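Long-range contacts in uridylate kinase (Archaeoglobus fulgidus, PDB 2IJ9), which probably catalyses the reversible, ATP-dependent phosphorylation of UMP to UDP, a step of de novo pyrimidine nucleotide biosynthesis: residues Q161-I166 with K186-S191; A129-N134 with K192-V197. The protein carries 1 engineered substitution. All coordinates share one frame; numbering follows the deposited sequence.

Contact 1. Residues Q161-I166 with K186-S191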
# COMPACT_ATOMS: atom_id res chain seq x y z
N GLN B 161 -30.21 -12.08 21.50
CA GLN B 161 -30.05 -13.50 21.84
C GLN B 161 -29.81 -14.36 20.60
O GLN B 161 -28.95 -15.24 20.60
CB GLN B 161 -31.27 -14.04 22.60
CG GLN B 161 -31.41 -13.55 24.04
CD GLN B 161 -32.03 -12.17 24.15
OE1 GLN B 161 -32.54 -11.62 23.17
NE2 GLN B 161 -32.00 -11.61 25.35
N GLN B 162 -30.58 -14.07 19.55
CA GLN B 162 -30.42 -14.74 18.27
C GLN B 162 -28.99 -14.55 17.75
O GLN B 162 -28.30 -15.54 17.44
CB GLN B 162 -31.42 -14.20 17.25
CG GLN B 162 -32.89 -14.52 17.53
CD GLN B 162 -33.80 -13.97 16.45
OE1 GLN B 162 -34.37 -12.89 16.59
NE2 GLN B 162 -33.92 -14.70 15.35
N LEU B 163 -28.57 -13.29 17.67
CA LEU B 163 -27.22 -12.92 17.22
C LEU B 163 -26.15 -13.64 18.02
O LEU B 163 -25.19 -14.14 17.46
CB LEU B 163 -26.99 -11.41 17.29
CG LEU B 163 -25.53 -10.98 17.11
CD1 LEU B 163 -25.02 -11.23 15.67
CD2 LEU B 163 -25.31 -9.53 17.54
N VAL B 164 -26.33 -13.67 19.34
CA VAL B 164 -25.39 -14.39 20.18
C VAL B 164 -25.26 -15.84 19.70
O VAL B 164 -24.15 -16.27 19.34
CB VAL B 164 -25.76 -14.30 21.68
CG1 VAL B 164 -24.79 -15.14 22.53
CG2 VAL B 164 -25.73 -12.83 22.15
N GLU B 165 -26.39 -16.54 19.63
CA GLU B 165 -26.42 -17.92 19.14
C GLU B 165 -25.73 -18.10 17.80
O GLU B 165 -24.93 -19.02 17.61
CB GLU B 165 -27.86 -18.41 19.03
CG GLU B 165 -28.44 -18.95 20.33
CD GLU B 165 -29.46 -20.06 20.11
OE1 GLU B 165 -30.21 -20.00 19.11
OE2 GLU B 165 -29.50 -20.99 20.93
N ILE B 166 -26.03 -17.19 16.88
CA ILE B 166 -25.48 -17.22 15.53
C ILE B 166 -23.95 -17.19 15.53
O ILE B 166 -23.32 -17.89 14.74
CB ILE B 166 -26.08 -16.07 14.68
CG1 ILE B 166 -26.59 -16.60 13.35
CG2 ILE B 166 -25.08 -14.93 14.44
CD1 ILE B 166 -27.67 -15.71 12.80
N LYS B 186 -22.41 -10.46 22.75
CA LYS B 186 -22.70 -10.55 24.18
C LYS B 186 -22.87 -9.16 24.78
O LYS B 186 -23.86 -8.89 25.46
CB LYS B 186 -21.59 -11.31 24.91
CG LYS B 186 -21.61 -12.81 24.68
CD LYS B 186 -20.22 -13.43 24.79
CE LYS B 186 -19.69 -13.47 26.22
NZ LYS B 186 -20.53 -14.31 27.13
N ILE B 187 -21.90 -8.27 24.50
CA ILE B 187 -21.96 -6.88 24.94
C ILE B 187 -23.20 -6.18 24.38
O ILE B 187 -23.89 -5.46 25.11
CB ILE B 187 -20.67 -6.11 24.61
CG1 ILE B 187 -19.49 -6.70 25.39
CG2 ILE B 187 -20.81 -4.62 24.98
CD1 ILE B 187 -18.11 -6.43 24.77
N ILE B 188 -23.52 -6.41 23.10
CA ILE B 188 -24.73 -5.83 22.52
C ILE B 188 -26.01 -6.30 23.23
O ILE B 188 -26.96 -5.52 23.41
CB ILE B 188 -24.88 -6.14 21.03
CG1 ILE B 188 -23.65 -5.68 20.27
CG2 ILE B 188 -26.11 -5.44 20.48
CD1 ILE B 188 -23.53 -6.27 18.89
N GLU B 189 -26.01 -7.57 23.64
CA GLU B 189 -27.15 -8.16 24.35
C GLU B 189 -27.34 -7.51 25.71
O GLU B 189 -28.46 -7.11 26.05
CB GLU B 189 -27.01 -9.68 24.50
CG GLU B 189 -28.28 -10.33 25.04
CD GLU B 189 -28.09 -11.78 25.43
OE1 GLU B 189 -27.05 -12.37 25.09
OE2 GLU B 189 -29.00 -12.34 26.08
N ARG B 190 -26.25 -7.39 26.47
CA ARG B 190 -26.26 -6.71 27.77
C ARG B 190 -26.73 -5.27 27.64
O ARG B 190 -27.58 -4.83 28.40
CB ARG B 190 -24.88 -6.76 28.42
CG ARG B 190 -24.60 -8.05 29.15
CD ARG B 190 -23.39 -7.92 30.07
NE ARG B 190 -22.22 -8.64 29.57
CZ ARG B 190 -21.25 -9.13 30.34
NH1 ARG B 190 -21.30 -8.99 31.66
NH2 ARG B 190 -20.22 -9.77 29.78
N SER B 191 -26.18 -4.56 26.65
CA SER B 191 -26.43 -3.13 26.49
C SER B 191 -27.82 -2.80 25.96
O SER B 191 -28.32 -1.69 26.16
CB SER B 191 -25.38 -2.50 25.56
OG SER B 191 -25.61 -2.87 24.20
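Glu189 OE2 lies 3.2 Å from Gln161 NE2, with the CG of the glutamine also close by. The two side chains cross at about a right angle, with amide and carboxylate planes turned 72° apart, so the flat groups do not stack. Gln161 gets there because its chain turns about the CB-CG bond (chi2 82°), which brings the amide nitrogen round toward the facing helix while OE1 makes a weak hydrogen bond to Ser159 OG. Glu189 reaches across with an extended chain, its CG anti to the backbone N (chi1 -171°). The other carboxylate oxygen, OE1, comes 3.3 Å from CG2 of Val164, so the acid spans one helical turn of its partner. Beside it, Val164 CG1 faces the aliphatic part of Lys186, 4.5 Å from Lys186 CG. Deeper in, Leu163 CD2 touches Ile188 CD1 at 4.0 Å; these branched apolar chains suit the buried side, where Leu158 and Ile180 continue the packing. The two helical segments run nearly antiparallel, their axes 9.0 Å apart. Replacing Glu189 by alanine would probably leave Gln161 NE2 without its carboxylate neighbour and open a gap beside Val164. The contact thus grades from hydrocarbon inside to amide and carboxylate outside, and because the acid lies near the first turn of helix 160-166, its negative charge would probably be favoured by that helix end.

Contact 2. Residues A129-N134 with K192-V197; sequences ADVFIN and KIKTYV
Phe132 is held to the neighbouring strand through both its backbone polar groups: its N donates to Lys194 O (2.9 Å) and its O accepts from Tyr196 N (2.8 Å). One step on, Asn134 N bonds to Tyr196 O at 2.9 Å, completing the parallel ladder that pairs Phe132 with Thr195, Ile133 with Tyr196 and Asn134 with Val197. Side chains then sort by face. Phe132 and Thr195 lie side by side and point the same way, with ring atom CD2 3.7 Å from Thr195 CG2. The methyl of Thr195 serves this apolar neighbour, while its OG1 bonds back to Ile193 O (2.9 Å) and ties down the approach to the strand. On the other face, where branched Val131 and Ile133 suit a buried strand, Val131 CG2 comes to the edge of the Tyr196 ring, 3.8 Å from CD1; chi1, 58° to CG1, sets CG2 anti to the backbone N. Ahead of the ladder, Ile193 sets CG2 against Ala129 O at 3.2 Å.

Farther out, helix 117-126 covers Phe132 and Ile193, its small Ala120, Ala121 and Ala124 allowing close approach. Helix 202-209 packs on Ile133 and Tyr196, whose OH is bonded to Glu212 O. Strand 2-7 pairs with the far edge of 131-136. Parallel central strands with helices on both faces are the alpha/beta/alpha sandwich of the amino acid kinase fold.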
# COMPACT_ATOMS: atom_id res chain seq x y z
N ALA B 129 -25.28 4.65 24.18
CA ALA B 129 -25.45 5.12 22.81
C ALA B 129 -26.84 4.80 22.31
O ALA B 129 -27.43 3.80 22.74
CB ALA B 129 -24.40 4.53 21.90
N ASP B 130 -27.36 5.66 21.44
CA ASP B 130 -28.68 5.46 20.82
C ASP B 130 -28.64 4.38 19.76
O ASP B 130 -29.61 3.63 19.60
CB ASP B 130 -29.17 6.77 20.20
CG ASP B 130 -29.46 7.83 21.23
OD1 ASP B 130 -29.24 9.02 20.93
OD2 ASP B 130 -29.90 7.48 22.34
N VAL B 131 -27.53 4.31 19.03
CA VAL B 131 -27.39 3.36 17.94
C VAL B 131 -25.93 2.99 17.69
O VAL B 131 -25.06 3.87 17.55
CB VAL B 131 -28.12 3.86 16.63
CG1 VAL B 131 -27.58 5.22 16.15
CG2 VAL B 131 -28.08 2.81 15.53
N PHE B 132 -25.68 1.68 17.66
CA PHE B 132 -24.37 1.15 17.29
C PHE B 132 -24.36 0.66 15.84
O PHE B 132 -24.91 -0.39 15.53
CB PHE B 132 -23.99 0.00 18.22
CG PHE B 132 -22.69 -0.67 17.88
CD1 PHE B 132 -21.67 0.02 17.22
CD2 PHE B 132 -22.47 -1.99 18.25
CE1 PHE B 132 -20.48 -0.61 16.91
CE2 PHE B 132 -21.27 -2.62 17.96
CZ PHE B 132 -20.27 -1.93 17.29
N ILE B 133 -23.70 1.42 14.96
CA ILE B 133 -23.60 1.07 13.55
C ILE B 133 -22.25 0.42 13.23
O ILE B 133 -21.20 1.06 13.23
CB ILE B 133 -23.83 2.31 12.67
CG1 ILE B 133 -25.15 2.98 13.06
CG2 ILE B 133 -23.82 1.93 11.20
CD1 ILE B 133 -25.45 4.22 12.28
N ASN B 134 -22.30 -0.88 12.96
CA ASN B 134 -21.10 -1.67 12.70
C ASN B 134 -20.82 -1.83 11.18
O ASN B 134 -21.27 -2.80 10.56
CB ASN B 134 -21.20 -3.02 13.41
CG ASN B 134 -19.93 -3.81 13.32
OD1 ASN B 134 -18.83 -3.25 13.28
ND2 ASN B 134 -20.06 -5.13 13.29
N LYS B 192 -28.44 -3.78 25.29
CA LYS B 192 -29.76 -3.61 24.68
C LYS B 192 -29.81 -2.38 23.76
O LYS B 192 -30.85 -1.73 23.63
CB LYS B 192 -30.85 -3.54 25.76
CG LYS B 192 -30.82 -4.72 26.75
CD LYS B 192 -31.92 -4.65 27.80
CE LYS B 192 -31.59 -3.67 28.92
NZ LYS B 192 -32.66 -3.60 29.94
N ILE B 193 -28.67 -2.06 23.14
CA ILE B 193 -28.54 -0.94 22.22
C ILE B 193 -28.78 -1.37 20.76
O ILE B 193 -28.15 -2.33 20.28
CB ILE B 193 -27.15 -0.26 22.36
CG1 ILE B 193 -26.97 0.25 23.78
CG2 ILE B 193 -26.99 0.89 21.38
CD1 ILE B 193 -25.63 0.92 24.02
N LYS B 194 -29.68 -0.66 20.08
CA LYS B 194 -30.03 -0.95 18.68
C LYS B 194 -28.79 -0.94 17.80
O LYS B 194 -28.15 0.10 17.61
CB LYS B 194 -31.05 0.05 18.15
CG LYS B 194 -31.70 -0.35 16.83
CD LYS B 194 -31.98 0.89 15.98
CE LYS B 194 -33.00 0.63 14.87
NZ LYS B 194 -34.41 0.80 15.32
N THR B 195 -28.48 -2.12 17.26
CA THR B 195 -27.28 -2.33 16.45
C THR B 195 -27.59 -2.53 14.96
O THR B 195 -28.68 -2.97 14.59
CB THR B 195 -26.42 -3.49 17.03
OG1 THR B 195 -26.07 -3.16 18.38
CG2 THR B 195 -25.13 -3.70 16.24
N TYR B 196 -26.64 -2.16 14.12
CA TYR B 196 -26.68 -2.45 12.71
C TYR B 196 -25.41 -3.22 12.36
O TYR B 196 -24.34 -2.99 12.95
CB TYR B 196 -26.75 -1.16 11.90
CG TYR B 196 -28.13 -0.56 11.84
CD1 TYR B 196 -28.63 0.18 12.91
CD2 TYR B 196 -28.93 -0.74 10.72
CE1 TYR B 196 -29.90 0.73 12.85
CE2 TYR B 196 -30.20 -0.19 10.65
CZ TYR B 196 -30.68 0.55 11.72
OH TYR B 196 -31.94 1.09 11.65
N VAL B 197 -25.53 -4.16 11.43
CA VAL B 197 -24.38 -4.84 10.85
C VAL B 197 -24.48 -4.66 9.33
O VAL B 197 -25.39 -5.20 8.70
CB VAL B 197 -24.37 -6.33 11.22
CG1 VAL B 197 -23.30 -7.07 10.41
CG2 VAL B 197 -24.12 -6.48 12.73

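In the fold
Along the chain the order is 129-134, 161-166, 186-191, 192-197, so both helical segments of contact 1 fall between the two strands that contact 2 pairs. The centres of the contacts are about 12 Å apart, and they touch directly: Ile188 of helix 182-191 sets its CG2 against Thr195 OG1 (3.1 Å). That helix leads straight into strand 195-199 through Lys192, which takes a positive phi. Contact 2 lies within the central sheet, whereas contact 1 joins two helices farther from the chain's centre. Val197 has its side chain about 4 Å from that of Thr136, a predicted ATP-binding residue, placing the paired strands beside the probable nucleotide site.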